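Geranyltranstransferase (Thermotoga neapolitana, PDB 4WK5) probably acts as a magnesium-dependent prenyltransferase of the FPP/GGPP synthase family, working in isoprenoid biosynthesis. Local coordinates at residues Thr27-Val36 with Glu76-Leu87. Numbering follows the deposited sequence.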
loop_
_atom_site.group_PDB
_atom_site.type_symbol
_atom_site.label_atom_id
_atom_site.label_comp_id
_atom_site.label_asym_id
_atom_site.label_seq_id
_atom_site.Cartn_x
_atom_site.Cartn_y
_atom_site.Cartn_z
ATOM N N THR A 27 -2.982 -15.129 -20.432
ATOM C CA THR A 27 -1.800 -14.283 -20.287
ATOM C C THR A 27 -1.774 -13.611 -18.916
ATOM O O THR A 27 -0.735 -13.591 -18.237
ATOM C CB THR A 27 -1.742 -13.218 -21.389
ATOM O OG1 THR A 27 -1.549 -13.871 -22.645
ATOM C CG2 THR A 27 -0.595 -12.246 -21.144
ATOM N N ILE A 28 -2.931 -13.112 -18.496
ATOM C CA ILE A 28 -3.059 -12.491 -17.175
ATOM C C ILE A 28 -2.796 -13.514 -16.065
ATOM O O ILE A 28 -2.039 -13.235 -15.134
ATOM C CB ILE A 28 -4.449 -11.849 -16.991
ATOM C CG1 ILE A 28 -4.597 -10.647 -17.933
ATOM C CG2 ILE A 28 -4.656 -11.398 -15.541
ATOM C CD1 ILE A 28 -6.041 -10.239 -18.171
ATOM N N GLU A 29 -3.397 -14.696 -16.159
ATOM C CA GLU A 29 -3.230 -15.702 -15.107
ATOM C C GLU A 29 -1.787 -16.170 -14.986
ATOM O O GLU A 29 -1.282 -16.394 -13.877
ATOM C CB GLU A 29 -4.144 -16.905 -15.353
ATOM C CG GLU A 29 -5.631 -16.546 -15.408
ATOM C CD GLU A 29 -6.225 -16.223 -14.036
ATOM O OE1 GLU A 29 -5.510 -16.332 -13.008
ATOM O OE2 GLU A 29 -7.412 -15.847 -13.990
ATOM N N ARG A 30 -1.137 -16.343 -16.132
ATOM C CA ARG A 30 0.264 -16.747 -16.179
ATOM C C ARG A 30 1.162 -15.735 -15.485
ATOM O O ARG A 30 1.996 -16.092 -14.642
ATOM C CB ARG A 30 0.702 -16.924 -17.634
ATOM C CG ARG A 30 2.187 -17.195 -17.833
ATOM C CD ARG A 30 2.602 -18.511 -17.215
ATOM N NE ARG A 30 3.931 -18.917 -17.671
ATOM C CZ ARG A 30 4.779 -19.647 -16.955
ATOM N NH1 ARG A 30 4.450 -20.043 -15.731
ATOM N NH2 ARG A 30 5.962 -19.977 -17.462
ATOM N N ARG A 31 0.996 -14.465 -15.836
ATOM C CA ARG A 31 1.863 -13.455 -15.260
ATOM C C ARG A 31 1.580 -13.262 -13.769
ATOM O O ARG A 31 2.512 -13.134 -12.971
ATOM C CB ARG A 31 1.719 -12.121 -15.995
ATOM C CG ARG A 31 2.546 -11.013 -15.355
ATOM C CD ARG A 31 4.051 -11.282 -15.449
ATOM N NE ARG A 31 4.537 -11.101 -16.811
ATOM C CZ ARG A 31 4.895 -9.927 -17.323
ATOM N NH1 ARG A 31 4.817 -8.828 -16.586
ATOM N NH2 ARG A 31 5.321 -9.853 -18.577
ATOM N N ILE A 32 0.308 -13.253 -13.375
ATOM C CA ILE A 32 0.024 -12.955 -11.977
ATOM C C ILE A 32 0.492 -14.119 -11.075
ATOM O O ILE A 32 0.951 -13.880 -9.957
ATOM C CB ILE A 32 -1.482 -12.595 -11.746
ATOM C CG1 ILE A 32 -1.638 -11.801 -10.442
ATOM C CG2 ILE A 32 -2.396 -13.818 -11.805
ATOM C CD1 ILE A 32 -3.048 -11.256 -10.206
ATOM N N GLU A 33 0.422 -15.359 -11.556
ATOM C CA GLU A 33 0.901 -16.464 -10.729
ATOM C C GLU A 33 2.422 -16.455 -10.597
ATOM O O GLU A 33 2.964 -16.894 -9.581
ATOM C CB GLU A 33 0.435 -17.806 -11.280
ATOM C CG GLU A 33 -1.055 -18.072 -11.089
ATOM C CD GLU A 33 -1.514 -18.102 -9.624
ATOM O OE1 GLU A 33 -0.674 -18.088 -8.704
ATOM O OE2 GLU A 33 -2.735 -18.182 -9.396
ATOM N N GLU A 34 3.109 -15.961 -11.621
ATOM C CA GLU A 34 4.562 -15.807 -11.542
ATOM C C GLU A 34 4.940 -14.841 -10.421
ATOM O O GLU A 34 5.894 -15.088 -9.661
ATOM C CB GLU A 34 5.143 -15.313 -12.870
ATOM C CG GLU A 34 5.207 -16.363 -13.945
ATOM C CD GLU A 34 5.680 -15.809 -15.277
ATOM O OE1 GLU A 34 5.736 -14.568 -15.429
ATOM O OE2 GLU A 34 6.008 -16.621 -16.167
ATOM N N LEU A 35 4.183 -13.753 -10.308
ATOM C CA LEU A 35 4.504 -12.704 -9.337
ATOM C C LEU A 35 4.213 -13.112 -7.899
ATOM O O LEU A 35 4.883 -12.639 -6.973
ATOM C CB LEU A 35 3.736 -11.412 -9.663
ATOM C CG LEU A 35 4.171 -10.730 -10.959
ATOM C CD1 LEU A 35 3.238 -9.574 -11.262
ATOM C CD2 LEU A 35 5.599 -10.240 -10.839
ATOM N N VAL A 36 3.219 -13.968 -7.686
ATOM C CA VAL A 36 2.879 -14.348 -6.309
ATOM C C VAL A 36 3.388 -15.742 -5.884
ATOM O O VAL A 36 3.106 -16.199 -4.763
ATOM C CB VAL A 36 1.344 -14.268 -6.060
ATOM C CG1 VAL A 36 0.857 -12.824 -6.209
ATOM C CG2 VAL A 36 0.550 -15.218 -6.986
ATOM N N GLU A 76 3.836 -5.598 -23.487
ATOM C CA GLU A 76 4.576 -5.889 -22.258
ATOM C C GLU A 76 4.270 -4.922 -21.117
ATOM O O GLU A 76 3.968 -5.347 -19.998
ATOM C CB GLU A 76 6.083 -5.903 -22.537
ATOM C CG GLU A 76 6.939 -6.192 -21.307
ATOM C CD GLU A 76 6.476 -7.415 -20.521
ATOM O OE1 GLU A 76 6.096 -8.432 -21.142
ATOM O OE2 GLU A 76 6.497 -7.358 -19.273
ATOM N N ARG A 77 4.360 -3.627 -21.404
ATOM C CA ARG A 77 4.038 -2.602 -20.418
ATOM C C ARG A 77 2.557 -2.662 -20.056
ATOM O O ARG A 77 2.170 -2.365 -18.927
ATOM C CB ARG A 77 4.399 -1.207 -20.940
ATOM C CG ARG A 77 5.895 -0.932 -21.012
ATOM C CD ARG A 77 6.168 0.547 -21.250
ATOM N NE ARG A 77 7.311 1.025 -20.476
ATOM C CZ ARG A 77 8.466 1.416 -21.007
ATOM N NH1 ARG A 77 9.448 1.837 -20.221
ATOM N NH2 ARG A 77 8.638 1.392 -22.320
ATOM N N LEU A 78 1.736 -3.052 -21.022
ATOM C CA LEU A 78 0.300 -3.181 -20.802
ATOM C C LEU A 78 0.032 -4.316 -19.803
ATOM O O LEU A 78 -0.789 -4.181 -18.887
ATOM C CB LEU A 78 -0.416 -3.441 -22.130
ATOM C CG LEU A 78 -1.870 -3.047 -22.367
ATOM C CD1 LEU A 78 -2.087 -1.554 -22.172
ATOM C CD2 LEU A 78 -2.271 -3.474 -23.774
ATOM N N VAL A 79 0.731 -5.435 -19.982
ATOM C CA VAL A 79 0.558 -6.587 -19.092
ATOM C C VAL A 79 0.914 -6.217 -17.654
ATOM O O VAL A 79 0.194 -6.582 -16.721
ATOM C CB VAL A 79 1.409 -7.790 -19.555
ATOM C CG1 VAL A 79 1.466 -8.867 -18.472
ATOM C CG2 VAL A 79 0.861 -8.349 -20.866
ATOM N N ASP A 80 2.005 -5.470 -17.484
ATOM C CA ASP A 80 2.418 -4.982 -16.166
ATOM C C ASP A 80 1.330 -4.183 -15.460
ATOM O O ASP A 80 1.053 -4.422 -14.275
ATOM C CB ASP A 80 3.675 -4.114 -16.278
ATOM C CG ASP A 80 4.914 -4.921 -16.598
ATOM O OD1 ASP A 80 4.913 -6.143 -16.350
ATOM O OD2 ASP A 80 5.889 -4.318 -17.095
ATOM N N VAL A 81 0.718 -3.246 -16.187
ATOM C CA VAL A 81 -0.363 -2.425 -15.663
ATOM C C VAL A 81 -1.566 -3.299 -15.336
ATOM O O VAL A 81 -2.162 -3.156 -14.264
ATOM C CB VAL A 81 -0.786 -1.309 -16.666
ATOM C CG1 VAL A 81 -1.990 -0.532 -16.156
ATOM C CG2 VAL A 81 0.386 -0.368 -16.920
ATOM N N ALA A 82 -1.929 -4.195 -16.259
ATOM C CA ALA A 82 -3.096 -5.035 -16.035
ATOM C C ALA A 82 -2.939 -5.889 -14.780
ATOM O O ALA A 82 -3.850 -5.954 -13.966
ATOM C CB ALA A 82 -3.375 -5.926 -17.256
ATOM N N VAL A 83 -1.790 -6.535 -14.621
ATOM C CA VAL A 83 -1.594 -7.380 -13.441
ATOM C C VAL A 83 -1.525 -6.546 -12.168
ATOM O O VAL A 83 -2.064 -6.958 -11.138
ATOM C CB VAL A 83 -0.341 -8.265 -13.590
ATOM C CG1 VAL A 83 -0.088 -9.044 -12.320
ATOM C CG2 VAL A 83 -0.542 -9.217 -14.751
ATOM N N ALA A 84 -0.913 -5.363 -12.235
ATOM C CA ALA A 84 -0.911 -4.448 -11.085
ATOM C C ALA A 84 -2.328 -4.125 -10.626
ATOM O O ALA A 84 -2.630 -4.170 -9.430
ATOM C CB ALA A 84 -0.164 -3.164 -11.413
ATOM N N VAL A 85 -3.208 -3.815 -11.580
ATOM C CA VAL A 85 -4.571 -3.466 -11.230
ATOM C C VAL A 85 -5.246 -4.666 -10.566
ATOM O O VAL A 85 -5.977 -4.526 -9.581
ATOM C CB VAL A 85 -5.359 -3.002 -12.476
ATOM C CG1 VAL A 85 -6.842 -2.951 -12.190
ATOM C CG2 VAL A 85 -4.841 -1.622 -12.934
ATOM N N GLU A 86 -4.978 -5.859 -11.078
ATOM C CA GLU A 86 -5.638 -7.031 -10.504
ATOM C C GLU A 86 -5.057 -7.383 -9.132
ATOM O O GLU A 86 -5.804 -7.812 -8.242
ATOM C CB GLU A 86 -5.542 -8.240 -11.449
ATOM C CG GLU A 86 -6.344 -9.480 -10.991
ATOM C CD GLU A 86 -7.864 -9.274 -10.922
ATOM O OE1 GLU A 86 -8.386 -8.248 -11.402
ATOM O OE2 GLU A 86 -8.546 -10.156 -10.361
ATOM N N LEU A 87 -3.748 -7.215 -8.946
ATOM C CA LEU A 87 -3.153 -7.414 -7.622
ATOM C C LEU A 87 -3.765 -6.454 -6.602
ATOM O O LEU A 87 -4.074 -6.836 -5.467
ATOM C CB LEU A 87 -1.636 -7.231 -7.679
ATOM C CG LEU A 87 -0.882 -8.359 -8.404
ATOM C CD1 LEU A 87 0.547 -7.918 -8.698
ATOM C CD2 LEU A 87 -0.878 -9.632 -7.565
#
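The guanidinium of R31 lies with one face over V79, whose CG1 sits 3.7 Å from its plane and over its centre, while the carboxylates of E76 and D80 come in at its edge. R31 NH2 donates to both oxygens of E76: the bond to OE2, 2.8 Å and fairly straight at 162°, uses the syn lone pair, whereas the one to OE1 is weak. The two planes are only 22° apart, so this carboxylate lies nearly flat with the guanidinium. One turn further along the same helix, R31 NH1 donates to D80 OD1 at 2.7 Å; the bond is rather bent and meets the oxygen nearly end-on to its C-O bond, almost in the guanidinium plane, although this carboxylate is more strongly turned. R31 gets there by setting CG anti to its backbone nitrogen (chi1 176°) and then folding at chi2 and chi3, which lays CG 3.6 Å from V83 CG2. The R31 side chain packs as a knob into the hole formed by E76, V79, D80 and V83.

V83 in turn packs into the hole of I28, R31, I32 and L35, where the helix segments cross steeply. Its CG1 meets L35 CD1 at 3.5 Å and I32 CG1 at 3.7 Å. I32 runs alongside L87 but points the other way, its CG1 3.7 Å from L87 CD2, and V36 CG1 closes on the same methyl. Beyond I32, E86 meets I32 CD1 with its methylenes, CG nearest; its carboxylate turns to R58.

Helix 23-36 is thereby packed across the early turns of helix 75-96 in this almost entirely helical prenyl synthase fold. A leucine in place of R31 would probably leave the carboxylates of E76 and D80, one turn apart, without the cation they share. Chemically, the crossing is two-sided: a salt-bridge cluster borders an aliphatic interface, and the arginine belongs to both, its CB and CG on V83 and V79, its two terminal nitrogens on the carboxylates.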